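Local atomic coordinates of GDSL-like Lipase (Parabacteroides distasonis, PDB entry 3P94), a protein that is a serine hydrolase of the GDSL-like, SGNH family, probably a lipase or acylhydrolase, perhaps cleaving the acyl ester of lysophosphatidylcholine. Residues A[78-83]-A[115-120]; A[86-91]-A[128-133]; A[122-127]-A[170-175]. All coordinates share one frame; numbering follows the deposited sequence.

Contact 1: residues A[78-83]-A[115-120]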
loop_
_atom_site.group_PDB
_atom_site.type_symbol
_atom_site.label_atom_id
_atom_site.label_comp_id
_atom_site.label_asym_id
_atom_site.label_seq_id
_atom_site.Cartn_x
_atom_site.Cartn_y
_atom_site.Cartn_z
ATOM N N VAL A 78 -0.887 -9.740 5.095
ATOM C CA VAL A 78 -1.267 -8.363 4.791
ATOM C C VAL A 78 -0.338 -7.880 3.658
ATOM O O VAL A 78 0.880 -8.093 3.706
ATOM C CB VAL A 78 -1.286 -7.403 6.024
ATOM C CG1 VAL A 78 0.084 -7.326 6.728
ATOM C CG2 VAL A 78 -1.804 -6.007 5.640
ATOM N N VAL A 79 -0.934 -7.275 2.628
ATOM C CA VAL A 79 -0.218 -6.716 1.485
ATOM C C VAL A 79 -0.181 -5.225 1.742
ATOM O O VAL A 79 -1.243 -4.600 1.825
ATOM C CB VAL A 79 -0.880 -7.111 0.136
ATOM C CG1 VAL A 79 -0.261 -6.351 -1.034
ATOM C CG2 VAL A 79 -0.769 -8.607 -0.100
ATOM N N ILE A 80 1.033 -4.662 1.944
ATOM C CA ILE A 80 1.142 -3.240 2.248
ATOM C C ILE A 80 1.751 -2.468 1.072
ATOM O O ILE A 80 2.868 -2.750 0.658
ATOM C CB ILE A 80 1.951 -2.981 3.568
ATOM C CG1 ILE A 80 1.328 -3.724 4.780
ATOM C CG2 ILE A 80 2.100 -1.459 3.847
ATOM C CD1 ILE A 80 2.248 -3.819 6.044
ATOM N N LEU A 81 1.016 -1.468 0.581
ATOM C CA LEU A 81 1.472 -0.544 -0.443
ATOM C C LEU A 81 1.206 0.851 0.103
ATOM O O LEU A 81 0.067 1.302 0.119
ATOM C CB LEU A 81 0.810 -0.792 -1.811
ATOM C CG LEU A 81 1.138 0.241 -2.926
ATOM C CD1 LEU A 81 2.635 0.284 -3.236
ATOM C CD2 LEU A 81 0.363 -0.084 -4.182
ATOM N N ALA A 82 2.259 1.493 0.624
ATOM C CA ALA A 82 2.135 2.778 1.307
ATOM C C ALA A 82 3.424 3.592 1.266
ATOM O O ALA A 82 4.505 3.033 1.124
ATOM C CB ALA A 82 1.752 2.525 2.764
ATOM N N GLY A 83 3.282 4.903 1.431
ATOM C CA GLY A 83 4.413 5.820 1.471
ATOM C C GLY A 83 4.369 6.975 0.494
ATOM O O GLY A 83 4.994 8.007 0.760
ATOM N N ILE A 115 0.755 -12.536 11.560
ATOM C CA ILE A 115 0.326 -12.173 10.207
ATOM C C ILE A 115 1.581 -12.022 9.345
ATOM O O ILE A 115 2.502 -11.309 9.743
ATOM C CB ILE A 115 -0.550 -10.878 10.213
ATOM C CG1 ILE A 115 -1.797 -11.036 11.117
ATOM C CG2 ILE A 115 -0.957 -10.483 8.801
ATOM C CD1 ILE A 115 -2.429 -9.710 11.634
ATOM N N LYS A 116 1.616 -12.691 8.172
ATOM C CA LYS A 116 2.742 -12.593 7.234
ATOM C C LYS A 116 2.684 -11.248 6.509
ATOM O O LYS A 116 1.619 -10.870 6.019
ATOM C CB LYS A 116 2.722 -13.750 6.214
ATOM C CG LYS A 116 3.046 -15.105 6.816
ATOM C CD LYS A 116 3.164 -16.164 5.737
ATOM C CE LYS A 116 3.431 -17.523 6.331
ATOM N NZ LYS A 116 2.661 -18.573 5.622
ATOM N N VAL A 117 3.808 -10.524 6.445
ATOM C CA VAL A 117 3.828 -9.226 5.757
ATOM C C VAL A 117 4.376 -9.376 4.340
ATOM O O VAL A 117 5.484 -9.882 4.135
ATOM C CB VAL A 117 4.617 -8.139 6.528
ATOM C CG1 VAL A 117 4.689 -6.833 5.732
ATOM C CG2 VAL A 117 3.993 -7.888 7.895
ATOM N N ILE A 118 3.613 -8.853 3.377
ATOM C CA ILE A 118 4.011 -8.767 1.983
ATOM C C ILE A 118 4.160 -7.274 1.685
ATOM O O ILE A 118 3.168 -6.552 1.644
ATOM C CB ILE A 118 3.021 -9.495 1.036
ATOM C CG1 ILE A 118 3.042 -11.024 1.293
ATOM C CG2 ILE A 118 3.346 -9.175 -0.422
ATOM C CD1 ILE A 118 1.823 -11.784 0.768
ATOM N N PHE A 119 5.405 -6.805 1.549
ATOM C CA PHE A 119 5.675 -5.403 1.260
ATOM C C PHE A 119 5.707 -5.161 -0.236
ATOM O O PHE A 119 6.286 -5.960 -0.976
ATOM C CB PHE A 119 7.016 -4.958 1.881
ATOM C CG PHE A 119 6.926 -4.410 3.286
ATOM C CD1 PHE A 119 6.156 -3.288 3.564
ATOM C CD2 PHE A 119 7.664 -4.978 4.319
ATOM C CE1 PHE A 119 6.072 -2.783 4.868
ATOM C CE2 PHE A 119 7.589 -4.462 5.620
ATOM C CZ PHE A 119 6.793 -3.371 5.884
ATOM N N CYS A 120 5.103 -4.042 -0.678
ATOM C CA CYS A 120 5.094 -3.637 -2.081
ATOM C C CYS A 120 5.964 -2.425 -2.280
ATOM O O CYS A 120 5.908 -1.486 -1.486
ATOM C CB CYS A 120 3.674 -3.350 -2.562
ATOM S SG CYS A 120 2.542 -4.753 -2.418
HETATM O O HOH W 1 4.890 0.180 0.529
#

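Contact 2: residues A[86-91]-A[128-133]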
loop_
_atom_site.group_PDB
_atom_site.type_symbol
_atom_site.label_atom_id
_atom_site.label_comp_id
_atom_site.label_asym_id
_atom_site.label_seq_id
_atom_site.Cartn_x
_atom_site.Cartn_y
_atom_site.Cartn_z
ATOM N N ASP A 86 3.000 10.146 1.994
ATOM C CA ASP A 86 3.976 10.701 2.947
ATOM C C ASP A 86 4.990 11.561 2.186
ATOM O O ASP A 86 5.382 12.621 2.667
ATOM C CB ASP A 86 4.731 9.582 3.673
ATOM C CG ASP A 86 3.894 8.673 4.530
ATOM O OD1 ASP A 86 3.135 7.852 3.959
ATOM O OD2 ASP A 86 4.011 8.762 5.778
ATOM N N ILE A 87 5.406 11.092 0.987
ATOM C CA ILE A 87 6.349 11.806 0.101
ATOM C C ILE A 87 5.659 13.096 -0.404
ATOM O O ILE A 87 6.308 14.138 -0.518
ATOM C CB ILE A 87 6.872 10.874 -1.050
ATOM C CG1 ILE A 87 7.721 9.714 -0.454
ATOM C CG2 ILE A 87 7.703 11.659 -2.102
ATOM C CD1 ILE A 87 8.113 8.565 -1.425
ATOM N N ALA A 88 4.334 13.042 -0.610
ATOM C CA ALA A 88 3.548 14.213 -1.032
ATOM C C ALA A 88 3.200 15.147 0.161
ATOM O O ALA A 88 2.615 16.217 -0.055
ATOM C CB ALA A 88 2.280 13.755 -1.728
ATOM N N HIS A 89 3.564 14.743 1.402
ATOM C CA HIS A 89 3.306 15.458 2.664
ATOM C C HIS A 89 1.801 15.665 2.915
ATOM O O HIS A 89 1.400 16.734 3.394
ATOM C CB HIS A 89 4.029 16.817 2.725
ATOM C CG HIS A 89 5.523 16.775 2.726
ATOM N ND1 HIS A 89 6.246 15.596 2.891
ATOM C CD2 HIS A 89 6.383 17.795 2.572
ATOM C CE1 HIS A 89 7.516 15.950 2.814
ATOM N NE2 HIS A 89 7.640 17.254 2.605
ATOM N N ASN A 90 0.970 14.643 2.623
ATOM C CA ASN A 90 -0.484 14.735 2.841
ATOM C C ASN A 90 -0.832 14.971 4.315
ATOM O O ASN A 90 -1.821 15.643 4.603
ATOM C CB ASN A 90 -1.203 13.483 2.340
ATOM C CG ASN A 90 -1.462 13.477 0.858
ATOM O OD1 ASN A 90 -0.832 14.196 0.087
ATOM N ND2 ASN A 90 -2.379 12.637 0.430
ATOM N N ASN A 91 -0.034 14.406 5.238
ATOM C CA ASN A 91 -0.249 14.582 6.674
ATOM C C ASN A 91 0.838 15.512 7.249
ATOM O O ASN A 91 1.201 15.420 8.429
ATOM C CB ASN A 91 -0.288 13.222 7.410
ATOM C CG ASN A 91 -0.793 13.349 8.830
ATOM O OD1 ASN A 91 -1.827 13.956 9.088
ATOM N ND2 ASN A 91 -0.020 12.878 9.791
ATOM N N PHE A 128 3.555 15.136 -8.609
ATOM C CA PHE A 128 2.214 15.103 -8.032
ATOM C C PHE A 128 1.427 16.273 -8.596
ATOM O O PHE A 128 1.728 17.411 -8.244
ATOM C CB PHE A 128 2.259 15.168 -6.497
ATOM C CG PHE A 128 3.093 14.128 -5.817
ATOM C CD1 PHE A 128 2.816 12.786 -5.983
ATOM C CD2 PHE A 128 4.109 14.496 -4.947
ATOM C CE1 PHE A 128 3.571 11.829 -5.336
ATOM C CE2 PHE A 128 4.860 13.540 -4.288
ATOM C CZ PHE A 128 4.574 12.209 -4.472
ATOM N N PRO A 129 0.467 16.069 -9.516
ATOM C CA PRO A 129 -0.262 17.226 -10.069
ATOM C C PRO A 129 -0.947 18.081 -8.986
ATOM O O PRO A 129 -1.018 19.300 -9.131
ATOM C CB PRO A 129 -1.286 16.578 -11.005
ATOM C CG PRO A 129 -0.688 15.239 -11.356
ATOM C CD PRO A 129 -0.015 14.796 -10.095
ATOM N N TRP A 130 -1.402 17.415 -7.893
ATOM C CA TRP A 130 -2.088 18.002 -6.735
ATOM C C TRP A 130 -1.099 18.680 -5.756
ATOM O O TRP A 130 -1.525 19.491 -4.930
ATOM C CB TRP A 130 -2.956 16.946 -6.004
ATOM C CG TRP A 130 -2.224 15.964 -5.130
ATOM C CD1 TRP A 130 -1.960 16.089 -3.797
ATOM C CD2 TRP A 130 -1.733 14.670 -5.514
ATOM N NE1 TRP A 130 -1.292 14.977 -3.338
ATOM C CE2 TRP A 130 -1.145 14.086 -4.370
ATOM C CE3 TRP A 130 -1.714 13.956 -6.725
ATOM C CZ2 TRP A 130 -0.543 12.822 -4.400
ATOM C CZ3 TRP A 130 -1.129 12.700 -6.751
ATOM C CH2 TRP A 130 -0.555 12.143 -5.600
ATOM N N ARG A 131 0.211 18.343 -5.833
ATOM C CA ARG A 131 1.268 18.923 -4.986
ATOM C C ARG A 131 2.534 19.147 -5.864
ATOM O O ARG A 131 3.491 18.375 -5.779
ATOM C CB ARG A 131 1.542 18.025 -3.764
ATOM C CG ARG A 131 2.288 18.734 -2.623
ATOM C CD ARG A 131 1.369 19.193 -1.498
ATOM N NE ARG A 131 0.702 18.062 -0.852
ATOM C CZ ARG A 131 -0.506 18.111 -0.302
ATOM N NH1 ARG A 131 -1.197 19.244 -0.300
ATOM N NH2 ARG A 131 -1.036 17.028 0.244
ATOM N N PRO A 132 2.519 20.142 -6.781
ATOM C CA PRO A 132 3.657 20.322 -7.707
ATOM C C PRO A 132 5.009 20.665 -7.066
ATOM O O PRO A 132 5.068 21.195 -5.957
ATOM C CB PRO A 132 3.194 21.478 -8.604
ATOM C CG PRO A 132 2.169 22.196 -7.803
ATOM C CD PRO A 132 1.448 21.124 -7.059
ATOM N N GLY A 133 6.075 20.363 -7.807
ATOM C CA GLY A 133 7.470 20.634 -7.459
ATOM C C GLY A 133 8.051 19.860 -6.297
ATOM O O GLY A 133 8.999 20.333 -5.672
#

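Contact 3: residues A[122-127]-A[170-175]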
loop_
_atom_site.group_PDB
_atom_site.type_symbol
_atom_site.label_atom_id
_atom_site.label_comp_id
_atom_site.label_asym_id
_atom_site.label_seq_id
_atom_site.Cartn_x
_atom_site.Cartn_y
_atom_site.Cartn_z
ATOM N N VAL A 122 6.872 1.100 -3.563
ATOM C CA VAL A 122 6.084 2.301 -3.836
ATOM C C VAL A 122 6.148 2.478 -5.362
ATOM O O VAL A 122 7.211 2.256 -5.961
ATOM C CB VAL A 122 6.602 3.535 -3.040
ATOM C CG1 VAL A 122 5.835 4.803 -3.412
ATOM C CG2 VAL A 122 6.516 3.288 -1.533
ATOM N N LEU A 123 5.001 2.777 -5.995
ATOM C CA LEU A 123 4.944 2.925 -7.446
ATOM C C LEU A 123 5.795 4.119 -7.930
ATOM O O LEU A 123 5.978 5.095 -7.187
ATOM C CB LEU A 123 3.493 3.083 -7.917
ATOM C CG LEU A 123 2.782 1.828 -8.438
ATOM C CD1 LEU A 123 2.777 0.704 -7.414
ATOM C CD2 LEU A 123 1.357 2.140 -8.852
ATOM N N PRO A 124 6.312 4.057 -9.182
ATOM C CA PRO A 124 7.039 5.217 -9.726
ATOM C C PRO A 124 6.126 6.446 -9.785
ATOM O O PRO A 124 4.917 6.313 -9.978
ATOM C CB PRO A 124 7.432 4.765 -11.137
ATOM C CG PRO A 124 7.242 3.306 -11.167
ATOM C CD PRO A 124 6.174 2.987 -10.193
ATOM N N ALA A 125 6.693 7.624 -9.534
ATOM C CA ALA A 125 5.997 8.906 -9.610
ATOM C C ALA A 125 7.014 9.976 -9.918
ATOM O O ALA A 125 7.990 10.126 -9.184
ATOM C CB ALA A 125 5.254 9.219 -8.321
ATOM N N TYR A 126 6.801 10.703 -11.013
ATOM C CA TYR A 126 7.704 11.777 -11.427
ATOM C C TYR A 126 7.262 13.122 -10.846
ATOM O O TYR A 126 8.103 13.988 -10.596
ATOM C CB TYR A 126 7.766 11.848 -12.961
ATOM C CG TYR A 126 8.710 12.908 -13.484
ATOM C CD1 TYR A 126 10.090 12.740 -13.406
ATOM C CD2 TYR A 126 8.225 14.062 -14.096
ATOM C CE1 TYR A 126 10.963 13.703 -13.905
ATOM C CE2 TYR A 126 9.086 15.029 -14.599
ATOM C CZ TYR A 126 10.456 14.846 -14.503
ATOM O OH TYR A 126 11.314 15.797 -14.990
ATOM N N ASP A 127 5.939 13.306 -10.654
ATOM C CA ASP A 127 5.364 14.550 -10.128
ATOM C C ASP A 127 3.953 14.324 -9.595
ATOM O O ASP A 127 3.244 13.420 -10.062
ATOM C CB ASP A 127 5.341 15.621 -11.243
ATOM C CG ASP A 127 4.995 17.020 -10.773
ATOM O OD1 ASP A 127 5.682 17.522 -9.858
ATOM O OD2 ASP A 127 4.035 17.618 -11.324
ATOM N N ASN A 170 11.817 7.481 -14.227
ATOM C CA ASN A 170 11.364 6.827 -12.976
ATOM C C ASN A 170 9.969 7.301 -12.540
ATOM O O ASN A 170 9.669 7.403 -11.346
ATOM C CB ASN A 170 12.388 6.988 -11.847
ATOM C CG ASN A 170 13.651 6.244 -12.153
ATOM O OD1 ASN A 170 13.630 5.054 -12.469
ATOM N ND2 ASN A 170 14.773 6.928 -12.086
ATOM N N GLY A 171 9.129 7.548 -13.533
ATOM C CA GLY A 171 7.733 7.909 -13.351
ATOM C C GLY A 171 6.870 6.845 -13.988
ATOM O O GLY A 171 7.389 5.808 -14.430
ATOM N N LEU A 172 5.555 7.078 -14.034
ATOM C CA LEU A 172 4.626 6.157 -14.691
ATOM C C LEU A 172 4.304 6.661 -16.102
ATOM O O LEU A 172 3.980 7.831 -16.258
ATOM C CB LEU A 172 3.321 5.983 -13.888
ATOM C CG LEU A 172 3.350 5.027 -12.711
ATOM C CD1 LEU A 172 2.122 5.190 -11.860
ATOM C CD2 LEU A 172 3.455 3.580 -13.171
ATOM N N PRO A 173 4.366 5.815 -17.145
ATOM C CA PRO A 173 3.999 6.305 -18.487
ATOM C C PRO A 173 2.483 6.498 -18.606
ATOM O O PRO A 173 1.731 5.908 -17.826
ATOM C CB PRO A 173 4.528 5.218 -19.427
ATOM C CG PRO A 173 4.613 3.986 -18.594
ATOM C CD PRO A 173 4.740 4.383 -17.157
ATOM N N ALA A 174 2.047 7.331 -19.565
ATOM C CA ALA A 174 0.644 7.697 -19.811
ATOM C C ALA A 174 -0.301 6.495 -19.962
ATOM O O ALA A 174 -1.431 6.573 -19.490
ATOM C CB ALA A 174 0.542 8.570 -21.045
ATOM N N ASN A 175 0.154 5.382 -20.577
ATOM C CA ASN A 175 -0.688 4.189 -20.752
ATOM C C ASN A 175 -0.948 3.475 -19.424
ATOM O O ASN A 175 -1.973 2.803 -19.294
ATOM C CB ASN A 175 -0.075 3.214 -21.761
ATOM C CG ASN A 175 1.246 2.622 -21.345
ATOM O OD1 ASN A 175 2.214 3.333 -21.099
ATOM N ND2 ASN A 175 1.333 1.298 -21.323
HETATM O O HOH W 2 4.891 9.892 -13.015
#

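Contact 1: residues A[78-83]-A[115-120]
Val78, Val79 and Ile80 lie beside Val117, Ile118 and Phe119 in parallel register, the axes of strands 78-81 and 116-120 approaching to 4.8 Å with their directions 25° apart. Four backbone bonds, each 2.9 Å, join them: Val78 N to Lys116 O, Ile118 N to Val78 O, Ile80 N to Ile118 O and Cys120 N to Ile80 O, the last the most bent (146°). Val78 and Ile80 thus spend both N-H and C=O on this neighbour, whereas the Val79 backbone pairs with Val26 and Met28 of strand 23-29. Beyond the last direct bond a water continues the pairing where the strands part; it accepts from Ala82 N at 2.9 Å and donates to Cys120 O at 2.8 Å.

The face carrying Val78, Ile80, Val117 and Phe119 is packed by branch ends. Val78 keeps CG1 wedged between its own N and carbonyl carbon (chi1 59°), which brings that methyl to 3.9 Å from Ile115 CG2. Ile80, extended at chi2, lies alongside Phe119, and its CD1 ends 3.9 Å from Val117 CG1, close also to ring atom CE1. The same Val117 methyl stands 3.7 Å above the plane of the Phe119 ring, offset toward its rim. On the reverse face Val79 CG2 meets CB of Ile118, and Val79 CG1 approaches Cys120 SG to 3.5 Å. The Cys120 CB, in turn, faces the CD1 methyl of Leu81.

Both are interior strands of a flavodoxin-like parallel sheet, flanked by 23-29 and 157-159. Helices 59-71 and 96-112 pack over the Ile80 and Phe119 face, through Phe66 and Leu103 among others; helix 185-202 lies on the other, with Val195 against Val79 and Ile199 against Ile118.

Contact 2: residues A[86-91]-A[128-133]
Ala88 sets its CB over one face of the Phe128 ring, a CH-pi contact 3.8 Å from the ring centroid and 18° off the normal, while Ile87 CG2 meets the same ring at its edge, in plane. Next to this apolar contact the Arg131 chain, bent at chi2 and chi3, brings its guanidinium edge to two acceptors, both somewhat tilted from its plane. NE donates to Ala88 O at 2.8 Å, and NH2 donates to Asn90 OD1, also at 2.8 Å. The amide and guanidinium planes stand 89° apart, and NH2 comes from above the Asn90 carbonyl plane. Asn90 ND2 is bonded to Gly56 O, which fixes which end of the amide faces Arg131.

The stretch 86-91 closes helix 84-87 in a Schellman motif, His89 having positive phi; Arg131 ends a type I turn begun at Phe128. With an alanine in place of Arg131, Ala88 O and Asn90 OD1 would probably lack these donors, the turn being held to the helix end mainly by Phe128. Both acceptors are neutral, so Arg131 is held by charge-to-dipole hydrogen bonds rather than a salt bridge; the carbonyl of Ala88, directed at NE, is likely to suit its positive charge.

Contact 3: residues A[122-127]-A[170-175]
A water held by two backbone N-H groups, Tyr126 N at 2.9 Å and Leu172 N at 3.1 Å, joins two loops of the SGNH hydrolase fold. Loop 122-127 leaves strand 116-120 of the flavodoxin-like sheet; loop 170-175 precedes Asp179 and His182, which with Ser31 probably form the catalytic triad. Because both N-H groups donate, the water serves as their common acceptor where no clear direct hydrogen bond spans the segments.

Pro124 and Leu172 carry much of the remaining contact. Pro124 CB is directed toward the other loop and rests against two successive carbonyl oxygens, 3.5 Å from Asn170 O and 3.5 Å from Gly171 O. Leu172 answers by crossing the proline at about a right angle. With its CG set anti to the carbonyl carbon (chi1 -81°), the leucine brings that branch point to 3.4 Å from Pro124 O and lays CD2 4.1 Å from Pro124 CD. Leu123 CD2 adds a looser touch on CD1 of the same leucine. Met165 of helix 161-165 meets both Leu123 and Leu172, and His162 packs on Pro124, so helix 161-165 packs against all three side chains.

Asn170 takes up left-handed helical backbone angles and turns the chain into Gly171, whose N is bonded to Asp167 OD1. The end of the Tyr126 side chain leads away from loop 170-175 and makes a cation-pi contact with Arg169. The backbones come closest at Ala125 and Gly171, and the fit leaves no place for a side chain there: a CB built on Gly171 would fall 2.8 Å from Tyr126 CB.

Contact 1 lies in the core, its centre about 22 Å from that of contact 2 and about 20 Å from that of contact 3. Its two strands run on into the other contacts: 78-83 leads through helix 84-87 into 86-91, and 115-120 into the loop of 122-127 and 128-133. Contacts 1 and 3 touch directly, Ala82 O lying 3.3 Å from Val122 CG2. Contacts 2 and 3, about 14 Å apart by centres, share one continuous loop from 122 to 133 and lie by the probable active site: Leu172 is near the likely triad Ser31, Asp179 and His182, one Trp130 conformer of two touches it, though this is doubtful, and Asn85 probably supplies the oxyanion hole, as in SGNH relatives.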